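Long-range contacts in AMP-dependent synthetase and ligase (Xenorhabdus doucetiae, PDB 6QSR), which forms a dehydratase heterocomplex with a FabA/FabZ-type partner in the type II polyketide synthase pathway that builds aryl polyene pigments: residues L20-W28 with L39-W47; M49-W60 with L82-L93. All coordinates share one frame; numbering follows the deposited sequence.

Contact 1 of 2, residues L20-W28 with L39-W47; sequences LYLDPTLDW and LPGVAQIDW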
loop_
_atom_site.group_PDB
_atom_site.type_symbol
_atom_site.label_atom_id
_atom_site.label_comp_id
_atom_site.label_asym_id
_atom_site.label_seq_id
_atom_site.Cartn_x
_atom_site.Cartn_y
_atom_site.Cartn_z
ATOM N N LEU A 20 15.951 10.767 -0.603
ATOM C CA LEU A 20 14.998 10.901 0.497
ATOM C C LEU A 20 15.508 10.241 1.757
ATOM O O LEU A 20 16.134 9.184 1.700
ATOM C CB LEU A 20 13.673 10.232 0.139
ATOM C CG LEU A 20 12.969 10.743 -1.108
ATOM C CD1 LEU A 20 11.733 9.897 -1.353
ATOM C CD2 LEU A 20 12.609 12.211 -0.955
ATOM N N TYR A 21 15.184 10.844 2.890
ATOM C CA TYR A 21 15.574 10.317 4.193
ATOM C C TYR A 21 14.317 9.985 5.002
ATOM O O TYR A 21 13.393 10.791 5.083
ATOM C CB TYR A 21 16.448 11.329 4.925
ATOM C CG TYR A 21 16.723 10.936 6.353
ATOM C CD1 TYR A 21 17.679 9.971 6.655
ATOM C CD2 TYR A 21 16.003 11.507 7.404
ATOM C CE1 TYR A 21 17.921 9.595 7.970
ATOM C CE2 TYR A 21 16.243 11.140 8.719
ATOM C CZ TYR A 21 17.198 10.181 8.997
ATOM O OH TYR A 21 17.432 9.811 10.308
ATOM N N LEU A 22 14.307 8.796 5.601
ATOM C CA LEU A 22 13.196 8.328 6.420
ATOM C C LEU A 22 13.463 8.646 7.891
ATOM O O LEU A 22 14.323 8.027 8.517
ATOM C CB LEU A 22 13.001 6.821 6.230
ATOM C CG LEU A 22 12.860 6.330 4.784
ATOM C CD1 LEU A 22 12.517 4.850 4.771
ATOM C CD2 LEU A 22 11.817 7.150 4.048
ATOM N N ASP A 23 12.732 9.622 8.424
ATOM C CA ASP A 23 12.826 9.991 9.830
ATOM C C ASP A 23 11.953 9.080 10.694
ATOM O O ASP A 23 10.841 8.732 10.288
ATOM C CB ASP A 23 12.383 11.442 10.029
ATOM C CG ASP A 23 12.853 12.014 11.354
ATOM O OD1 ASP A 23 12.066 12.018 12.319
ATOM O OD2 ASP A 23 14.024 12.431 11.438
ATOM N N PRO A 24 12.425 8.714 11.906
ATOM C CA PRO A 24 11.584 7.945 12.850
ATOM C C PRO A 24 10.193 8.509 13.153
ATOM O O PRO A 24 9.296 7.733 13.498
ATOM C CB PRO A 24 12.415 7.952 14.135
ATOM C CG PRO A 24 13.821 8.025 13.663
ATOM C CD PRO A 24 13.819 8.811 12.380
ATOM N N THR A 25 10.021 9.830 13.053
ATOM C CA THR A 25 8.750 10.481 13.384
ATOM C C THR A 25 7.789 10.603 12.198
ATOM O O THR A 25 6.678 11.104 12.358
ATOM C CB THR A 25 8.980 11.875 13.991
ATOM O OG1 THR A 25 9.627 12.723 13.033
ATOM C CG2 THR A 25 9.831 11.765 15.242
ATOM N N LEU A 26 8.220 10.155 11.020
ATOM C CA LEU A 26 7.351 10.070 9.842
ATOM C C LEU A 26 6.093 9.257 10.179
ATOM O O LEU A 26 6.188 8.124 10.666
ATOM C CB LEU A 26 8.121 9.428 8.687
ATOM C CG LEU A 26 7.456 9.320 7.316
ATOM C CD1 LEU A 26 7.263 10.707 6.721
ATOM C CD2 LEU A 26 8.309 8.452 6.400
ATOM N N ASP A 27 4.924 9.847 9.932
ATOM C CA ASP A 27 3.660 9.294 10.452
ATOM C C ASP A 27 3.237 7.932 9.868
ATOM O O ASP A 27 2.506 7.190 10.522
ATOM C CB ASP A 27 2.502 10.317 10.409
ATOM C CG ASP A 27 2.439 11.108 9.114
ATOM O OD1 ASP A 27 3.152 10.754 8.149
ATOM O OD2 ASP A 27 1.680 12.098 9.070
ATOM N N TRP A 28 3.728 7.598 8.670
ATOM C CA TRP A 28 3.586 6.251 8.087
ATOM C C TRP A 28 4.033 5.106 9.000
ATOM O O TRP A 28 3.482 4.009 8.931
ATOM C CB TRP A 28 4.405 6.137 6.794
ATOM C CG TRP A 28 3.936 6.988 5.667
ATOM C CD1 TRP A 28 4.528 8.119 5.189
ATOM C CD2 TRP A 28 2.777 6.767 4.860
ATOM N NE1 TRP A 28 3.808 8.617 4.126
ATOM C CE2 TRP A 28 2.731 7.803 3.902
ATOM C CE3 TRP A 28 1.777 5.788 4.849
ATOM C CZ2 TRP A 28 1.711 7.895 2.945
ATOM C CZ3 TRP A 28 0.763 5.875 3.893
ATOM C CH2 TRP A 28 0.741 6.922 2.958
ATOM N N LEU A 39 8.321 0.920 6.413
ATOM C CA LEU A 39 7.649 1.839 5.500
ATOM C C LEU A 39 6.640 1.044 4.659
ATOM O O LEU A 39 7.042 0.104 3.962
ATOM C CB LEU A 39 8.678 2.530 4.602
ATOM C CG LEU A 39 8.172 3.673 3.717
ATOM C CD1 LEU A 39 7.765 4.876 4.551
ATOM C CD2 LEU A 39 9.226 4.068 2.699
ATOM N N PRO A 40 5.328 1.392 4.736
ATOM C CA PRO A 40 4.345 0.704 3.898
ATOM C C PRO A 40 4.625 0.841 2.397
ATOM O O PRO A 40 5.127 1.887 1.951
ATOM C CB PRO A 40 3.020 1.408 4.240
ATOM C CG PRO A 40 3.238 2.041 5.568
ATOM C CD PRO A 40 4.686 2.411 5.592
ATOM N N GLY A 41 4.290 -0.207 1.648
ATOM C CA GLY A 41 4.384 -0.218 0.179
ATOM C C GLY A 41 3.610 0.919 -0.472
ATOM O O GLY A 41 4.080 1.530 -1.439
ATOM N N VAL A 42 2.429 1.209 0.065
ATOM C CA VAL A 42 1.606 2.323 -0.418
ATOM C C VAL A 42 2.254 3.711 -0.280
ATOM O O VAL A 42 1.996 4.584 -1.099
ATOM C CB VAL A 42 0.206 2.309 0.236
ATOM C CG1 VAL A 42 0.248 2.757 1.699
ATOM C CG2 VAL A 42 -0.779 3.154 -0.560
ATOM N N ALA A 43 3.077 3.912 0.750
ATOM C CA ALA A 43 3.773 5.187 0.937
ATOM C C ALA A 43 4.785 5.432 -0.174
ATOM O O ALA A 43 4.939 6.565 -0.641
ATOM C CB ALA A 43 4.450 5.239 2.297
ATOM N N GLN A 44 5.443 4.355 -0.602
ATOM C CA GLN A 44 6.396 4.395 -1.713
ATOM C C GLN A 44 5.697 4.757 -3.030
ATOM O O GLN A 44 6.236 5.524 -3.833
ATOM C CB GLN A 44 7.138 3.055 -1.835
ATOM C CG GLN A 44 7.993 2.707 -0.611
ATOM C CD GLN A 44 8.578 1.306 -0.686
ATOM O OE1 GLN A 44 9.233 0.949 -1.662
ATOM N NE2 GLN A 44 8.343 0.503 0.352
ATOM N N ILE A 45 4.487 4.248 -3.216
ATOM C CA ILE A 45 3.659 4.606 -4.382
ATOM C C ILE A 45 3.183 6.063 -4.261
ATOM O O ILE A 45 3.211 6.816 -5.253
ATOM C CB ILE A 45 2.487 3.624 -4.563
ATOM C CG1 ILE A 45 3.032 2.229 -4.895
ATOM C CG2 ILE A 45 1.555 4.071 -5.688
ATOM C CD1 ILE A 45 2.100 1.108 -4.534
ATOM N N ASP A 46 2.787 6.451 -3.046
ATOM C CA ASP A 46 2.294 7.803 -2.759
ATOM C C ASP A 46 3.303 8.881 -3.192
ATOM O O ASP A 46 2.932 9.828 -3.871
ATOM C CB ASP A 46 1.917 7.936 -1.273
ATOM C CG ASP A 46 1.092 9.180 -0.976
ATOM O OD1 ASP A 46 -0.074 9.255 -1.413
ATOM O OD2 ASP A 46 1.597 10.081 -0.284
ATOM N N TRP A 47 4.583 8.702 -2.851
ATOM C CA TRP A 47 5.620 9.680 -3.192
ATOM C C TRP A 47 5.958 9.685 -4.687
ATOM O O TRP A 47 6.152 10.745 -5.272
ATOM C CB TRP A 47 6.891 9.448 -2.361
ATOM C CG TRP A 47 6.645 9.430 -0.883
ATOM C CD1 TRP A 47 5.632 10.052 -0.203
ATOM C CD2 TRP A 47 7.439 8.763 0.103
ATOM N NE1 TRP A 47 5.735 9.791 1.147
ATOM C CE2 TRP A 47 6.841 9.009 1.362
ATOM C CE3 TRP A 47 8.594 7.972 0.045
ATOM C CZ2 TRP A 47 7.366 8.494 2.559
ATOM C CZ3 TRP A 47 9.113 7.452 1.241
ATOM C CH2 TRP A 47 8.492 7.715 2.473
HETATM O O HOH W 1 3.119 10.861 1.646
#
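W28 lays one face of its indole on the first turn of helix 41-56. The methyl of A43 sits over that face, its CB 3.5 Å from the centroid of the W28 six-membered ring and 17° off the normal, a CH-pi contact; alanine suits the place because a bare methyl lets the ring lie close to the helix. The CG of W28 is anti to its carbonyl carbon (chi1 -66°), which turns the indole over A43 and brings W28 CZ3 to V42 CG1 at 3.8 Å. P40, just before the helix, packs its CD on W28 CB at 3.9 Å. The second indole, W47, meets W28 obliquely, with planes 78° apart.

Leucines of 20-26 pack on the far part of the W47 indole. L22 CD2 touches W47 CH2 at 3.7 Å and L20 CD1 reaches W47 CE3, both obliquely, whereas L26 CD2 lies at the ring edge, 4.0 Å from W47 CZ2. L39 fits between L22 and L26, offering one methyl to each.

Polar groups gather where the indole nitrogens converge. Both NE1 atoms bond to the carbonyl of M1 and weakly to one water, which donates to D46 OD2 at 2.6 Å. D46 also pairs with K2 and, through OD1, with W77 of the FabA/FabZ chain, so the buried carboxylate is well satisfied. P40, at the N-cap position, starts the central helix of a hot-dog fold, and the loop after strand 15-21 wraps its N-terminal end.

Contact 2 of 2, residues M49-W60 with L82-L93; sequences MHYAQTLLAPGW and LKINWDEKKHLL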
loop_
_atom_site.group_PDB
_atom_site.type_symbol
_atom_site.label_atom_id
_atom_site.label_comp_id
_atom_site.label_asym_id
_atom_site.label_seq_id
_atom_site.Cartn_x
_atom_site.Cartn_y
_atom_site.Cartn_z
ATOM N N MET A 49 3.810 9.153 -6.987
ATOM C CA MET A 49 2.723 9.971 -7.538
ATOM C C MET A 49 2.874 11.475 -7.263
ATOM O O MET A 49 2.508 12.279 -8.116
ATOM C CB MET A 49 1.373 9.466 -7.039
ATOM C CG MET A 49 1.046 8.055 -7.510
ATOM S SD MET A 49 0.877 7.863 -9.296
ATOM C CE MET A 49 -0.155 9.279 -9.686
ATOM N N HIS A 50 3.408 11.849 -6.096
ATOM C CA HIS A 50 3.639 13.264 -5.757
ATOM C C HIS A 50 4.669 13.911 -6.680
ATOM O O HIS A 50 4.432 14.989 -7.216
ATOM C CB HIS A 50 4.093 13.437 -4.299
ATOM C CG HIS A 50 4.589 14.818 -3.983
ATOM N ND1 HIS A 50 3.750 15.908 -3.895
ATOM C CD2 HIS A 50 5.841 15.290 -3.769
ATOM C CE1 HIS A 50 4.461 16.989 -3.623
ATOM N NE2 HIS A 50 5.732 16.641 -3.540
ATOM N N TYR A 51 5.814 13.256 -6.840
ATOM C CA TYR A 51 6.861 13.762 -7.722
ATOM C C TYR A 51 6.458 13.684 -9.195
ATOM O O TYR A 51 6.791 14.584 -9.982
ATOM C CB TYR A 51 8.189 13.046 -7.457
ATOM C CG TYR A 51 8.805 13.452 -6.136
ATOM C CD1 TYR A 51 9.325 14.736 -5.960
ATOM C CD2 TYR A 51 8.868 12.562 -5.061
ATOM C CE1 TYR A 51 9.889 15.124 -4.750
ATOM C CE2 TYR A 51 9.430 12.940 -3.849
ATOM C CZ TYR A 51 9.937 14.221 -3.698
ATOM O OH TYR A 51 10.499 14.604 -2.504
ATOM N N ALA A 52 5.714 12.643 -9.561
ATOM C CA ALA A 52 5.203 12.503 -10.935
ATOM C C ALA A 52 4.255 13.645 -11.304
ATOM O O ALA A 52 4.471 14.350 -12.293
ATOM C CB ALA A 52 4.505 11.166 -11.108
ATOM N N GLN A 53 3.221 13.825 -10.485
ATOM C CA GLN A 53 2.213 14.863 -10.707
ATOM C C GLN A 53 2.717 16.311 -10.524
ATOM O O GLN A 53 2.084 17.235 -11.032
ATOM C CB GLN A 53 0.977 14.597 -9.832
ATOM C CG GLN A 53 0.248 13.305 -10.200
ATOM C CD GLN A 53 -0.990 13.044 -9.355
ATOM O OE1 GLN A 53 -0.978 13.222 -8.138
ATOM N NE2 GLN A 53 -2.063 12.600 -10.002
ATOM N N THR A 54 3.837 16.509 -9.816
ATOM C CA THR A 54 4.425 17.851 -9.633
ATOM C C THR A 54 5.588 18.191 -10.582
ATOM O O THR A 54 5.729 19.345 -10.973
ATOM C CB THR A 54 4.890 18.085 -8.180
ATOM O OG1 THR A 54 5.885 17.120 -7.812
ATOM C CG2 THR A 54 3.705 18.011 -7.225
ATOM N N LEU A 55 6.410 17.204 -10.938
ATOM C CA LEU A 55 7.585 17.424 -11.793
ATOM C C LEU A 55 7.454 16.923 -13.232
ATOM O O LEU A 55 7.978 17.563 -14.146
ATOM C CB LEU A 55 8.826 16.767 -11.181
ATOM C CG LEU A 55 9.176 17.048 -9.721
ATOM C CD1 LEU A 55 10.393 16.222 -9.335
ATOM C CD2 LEU A 55 9.428 18.532 -9.492
ATOM N N LEU A 56 6.787 15.786 -13.431
ATOM C CA LEU A 56 6.874 15.031 -14.696
ATOM C C LEU A 56 5.624 15.106 -15.563
ATOM O O LEU A 56 5.718 15.376 -16.767
ATOM C CB LEU A 56 7.214 13.560 -14.406
ATOM C CG LEU A 56 8.681 13.100 -14.459
ATOM C CD1 LEU A 56 9.667 14.114 -13.900
ATOM C CD2 LEU A 56 8.827 11.767 -13.738
ATOM N N ALA A 57 4.470 14.841 -14.954
ATOM C CA ALA A 57 3.198 14.718 -15.661
ATOM C C ALA A 57 2.098 15.530 -14.972
ATOM O O ALA A 57 1.117 14.960 -14.493
ATOM C CB ALA A 57 2.807 13.249 -15.758
ATOM N N PRO A 58 2.244 16.876 -14.937
ATOM C CA PRO A 58 1.200 17.715 -14.330
ATOM C C PRO A 58 -0.124 17.578 -15.082
ATOM O O PRO A 58 -0.121 17.489 -16.312
ATOM C CB PRO A 58 1.766 19.142 -14.447
ATOM C CG PRO A 58 2.782 19.075 -15.538
ATOM C CD PRO A 58 3.355 17.686 -15.477
ATOM N N GLY A 59 -1.228 17.501 -14.338
ATOM C CA GLY A 59 -2.558 17.314 -14.926
ATOM C C GLY A 59 -2.950 15.876 -15.258
ATOM O O GLY A 59 -4.078 15.636 -15.704
ATOM N N TRP A 60 -2.028 14.926 -15.065
ATOM C CA TRP A 60 -2.301 13.501 -15.258
ATOM C C TRP A 60 -2.715 12.867 -13.934
ATOM O O TRP A 60 -2.208 13.231 -12.866
ATOM C CB TRP A 60 -1.076 12.773 -15.816
ATOM C CG TRP A 60 -0.799 13.067 -17.263
ATOM C CD1 TRP A 60 -0.239 14.206 -17.788
ATOM C CD2 TRP A 60 -1.065 12.203 -18.372
ATOM N NE1 TRP A 60 -0.142 14.097 -19.155
ATOM C CE2 TRP A 60 -0.642 12.880 -19.541
ATOM C CE3 TRP A 60 -1.616 10.918 -18.493
ATOM C CZ2 TRP A 60 -0.746 12.310 -20.814
ATOM C CZ3 TRP A 60 -1.732 10.354 -19.769
ATOM C CH2 TRP A 60 -1.298 11.052 -20.909
ATOM N N LEU A 82 15.310 7.596 -5.272
ATOM C CA LEU A 82 14.105 7.339 -6.072
ATOM C C LEU A 82 14.316 7.831 -7.493
ATOM O O LEU A 82 14.535 9.015 -7.695
ATOM C CB LEU A 82 12.907 8.060 -5.456
ATOM C CG LEU A 82 11.585 8.047 -6.231
ATOM C CD1 LEU A 82 11.175 6.632 -6.605
ATOM C CD2 LEU A 82 10.512 8.740 -5.408
ATOM N N LYS A 83 14.207 6.922 -8.460
ATOM C CA LYS A 83 14.378 7.212 -9.877
ATOM C C LYS A 83 13.013 7.018 -10.520
ATOM O O LYS A 83 12.407 5.968 -10.332
ATOM C CB LYS A 83 15.403 6.232 -10.455
ATOM C CG LYS A 83 15.546 6.183 -11.975
ATOM C CD LYS A 83 15.748 4.736 -12.422
ATOM C CE LYS A 83 16.163 4.610 -13.878
ATOM N NZ LYS A 83 16.936 3.348 -14.073
ATOM N N ILE A 84 12.526 8.035 -11.237
ATOM C CA ILE A 84 11.218 7.990 -11.914
ATOM C C ILE A 84 11.385 8.411 -13.372
ATOM O O ILE A 84 12.065 9.401 -13.659
ATOM C CB ILE A 84 10.173 8.936 -11.266
ATOM C CG1 ILE A 84 9.992 8.651 -9.772
ATOM C CG2 ILE A 84 8.821 8.774 -11.951
ATOM C CD1 ILE A 84 9.344 9.791 -9.014
ATOM N N ASN A 85 10.741 7.671 -14.272
ATOM C CA ASN A 85 10.721 7.986 -15.693
ATOM C C ASN A 85 9.263 8.042 -16.144
ATOM O O ASN A 85 8.486 7.125 -15.851
ATOM C CB ASN A 85 11.488 6.917 -16.466
ATOM C CG ASN A 85 11.560 7.199 -17.955
ATOM O OD1 ASN A 85 10.594 6.984 -18.699
ATOM N ND2 ASN A 85 12.717 7.663 -18.404
ATOM N N TRP A 86 8.902 9.125 -16.834
ATOM C CA TRP A 86 7.565 9.305 -17.397
ATOM C C TRP A 86 7.648 9.187 -18.915
ATOM O O TRP A 86 8.380 9.946 -19.558
ATOM C CB TRP A 86 7.011 10.667 -16.967
ATOM C CG TRP A 86 5.772 11.121 -17.675
ATOM C CD1 TRP A 86 5.593 12.309 -18.322
ATOM C CD2 TRP A 86 4.534 10.412 -17.783
ATOM N NE1 TRP A 86 4.316 12.385 -18.828
ATOM C CE2 TRP A 86 3.649 11.230 -18.518
ATOM C CE3 TRP A 86 4.091 9.155 -17.341
ATOM C CZ2 TRP A 86 2.339 10.841 -18.808
ATOM C CZ3 TRP A 86 2.791 8.765 -17.634
ATOM C CH2 TRP A 86 1.932 9.607 -18.370
ATOM N N ASP A 87 6.917 8.220 -19.472
ATOM C CA ASP A 87 6.830 8.019 -20.918
ATOM C C ASP A 87 5.410 8.412 -21.332
ATOM O O ASP A 87 4.466 7.634 -21.195
ATOM C CB ASP A 87 7.154 6.568 -21.286
ATOM C CG ASP A 87 7.383 6.374 -22.777
ATOM O OD1 ASP A 87 6.745 7.078 -23.580
ATOM O OD2 ASP A 87 8.205 5.507 -23.150
ATOM N N GLU A 88 5.272 9.641 -21.816
ATOM C CA GLU A 88 3.965 10.225 -22.092
ATOM C C GLU A 88 3.209 9.475 -23.184
ATOM O O GLU A 88 2.002 9.249 -23.062
ATOM C CB GLU A 88 4.114 11.704 -22.469
ATOM C CG GLU A 88 2.788 12.444 -22.594
ATOM C CD GLU A 88 2.942 13.883 -23.065
ATOM O OE1 GLU A 88 4.014 14.248 -23.589
ATOM O OE2 GLU A 88 1.972 14.648 -22.926
ATOM N N LYS A 89 3.921 9.086 -24.237
ATOM C CA LYS A 89 3.330 8.343 -25.344
ATOM C C LYS A 89 2.806 6.960 -24.922
ATOM O O LYS A 89 1.792 6.500 -25.453
ATOM C CB LYS A 89 4.318 8.242 -26.517
ATOM C CG LYS A 89 4.649 9.610 -27.124
ATOM C CD LYS A 89 5.721 9.565 -28.213
ATOM C CE LYS A 89 5.152 9.741 -29.616
ATOM N NZ LYS A 89 4.439 11.041 -29.824
ATOM N N LYS A 90 3.464 6.334 -23.942
ATOM C CA LYS A 90 3.034 5.034 -23.392
ATOM C C LYS A 90 2.038 5.155 -22.214
ATOM O O LYS A 90 1.529 4.137 -21.733
ATOM C CB LYS A 90 4.254 4.229 -22.925
ATOM C CG LYS A 90 5.099 3.611 -24.025
ATOM C CD LYS A 90 6.215 2.774 -23.406
ATOM C CE LYS A 90 6.871 1.837 -24.406
ATOM N NZ LYS A 90 7.543 2.568 -25.514
ATOM N N HIS A 91 1.774 6.382 -21.758
ATOM C CA HIS A 91 0.997 6.660 -20.531
ATOM C C HIS A 91 1.652 6.030 -19.289
ATOM O O HIS A 91 0.966 5.755 -18.301
ATOM C CB HIS A 91 -0.459 6.167 -20.650
ATOM C CG HIS A 91 -1.195 6.685 -21.847
ATOM N ND1 HIS A 91 -0.576 7.355 -22.882
ATOM C CD2 HIS A 91 -2.502 6.603 -22.187
ATOM C CE1 HIS A 91 -1.471 7.675 -23.798
ATOM N NE2 HIS A 91 -2.649 7.232 -23.402
ATOM N N LEU A 92 2.977 5.852 -19.323
ATOM C CA LEU A 92 3.662 4.922 -18.420
ATOM C C LEU A 92 4.707 5.602 -17.551
ATOM O O LEU A 92 5.646 6.230 -18.049
ATOM C CB LEU A 92 4.320 3.806 -19.232
ATOM C CG LEU A 92 4.951 2.629 -18.488
ATOM C CD1 LEU A 92 3.883 1.785 -17.815
ATOM C CD2 LEU A 92 5.785 1.785 -19.444
ATOM N N LEU A 93 4.516 5.456 -16.243
ATOM C CA LEU A 93 5.408 5.954 -15.223
ATOM C C LEU A 93 6.113 4.738 -14.626
ATOM O O LEU A 93 5.452 3.797 -14.159
ATOM C CB LEU A 93 4.583 6.672 -14.156
ATOM C CG LEU A 93 5.254 7.457 -13.042
ATOM C CD1 LEU A 93 5.971 8.686 -13.598
ATOM C CD2 LEU A 93 4.206 7.863 -12.007
HETATM O O HOH W 2 0.886 16.054 -21.045
#
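W86 is held between two groups: A57 CB over the five-membered ring on one face, 3.6 Å from its centroid, and E88 CA on the opposite face. The small methyl of A57 lets the indole come close to the turn. The CG of W86 is anti to its backbone N (chi1 168°), which carries the indole out from the strand to A57 and W60. There the edge of W86 points at the face of W60, W86 CZ2 lying 3.7 Å from W60 CE2 with planes 68° apart. W60 in turn presents its own edge to the face of H91, completing an aromatic cluster.

Along the helix, aliphatic groups meet the strands. L56 CD2 presses on I84 CG2 at 3.5 Å, a tight fit matched by its strained chi1 of -95°. A52 CB and L93 CD2 are closer still, at 3.4 Å; a small alanine suits a helix so near the leucine. Y51 CB packs on I84 CD1 at 3.8 Å, while its hydroxyl reaches E5.

Further out, A52 O accepts the ordinary helical bond from L56 N and a pi-type one from A57 N, consistent with A57 being carried toward W86. Q53 NE2 holds W60 O at 2.9 Å, and H91 and L92 facing D87 make a G1 bulge that places H91. A water accepts a hydrogen bond from W60 NE1 and donates one to E88 OE2 at 2.6 Å. Apolar shape-matching thus joins helix to sheet; the water bridge to E88 probably helps orient the outer indole, while Q53 fixes the backbone of W60.

In the fold
Both contacts use helix 41-56 of the hot-dog fold, contact 1 at its N-terminal half and contact 2 at its C-terminal end and the turn beyond, on opposite sides of the chain's centre. Their centres are about 19 Å apart, yet they touch where L20 CD2 packs on Y51 OH, and strands 15-21 and 79-87 are neighbours in one sheet. Every touching residue of contact 1 is buried, and its polar centre is shared with the N-terminus and the FabA/FabZ chain. Contact 2 runs from a core of aliphatic groups on the sheet to an exposed aromatic and charged end at E88 and H91. W77 of the partner chain reaches both, through D46 and M49.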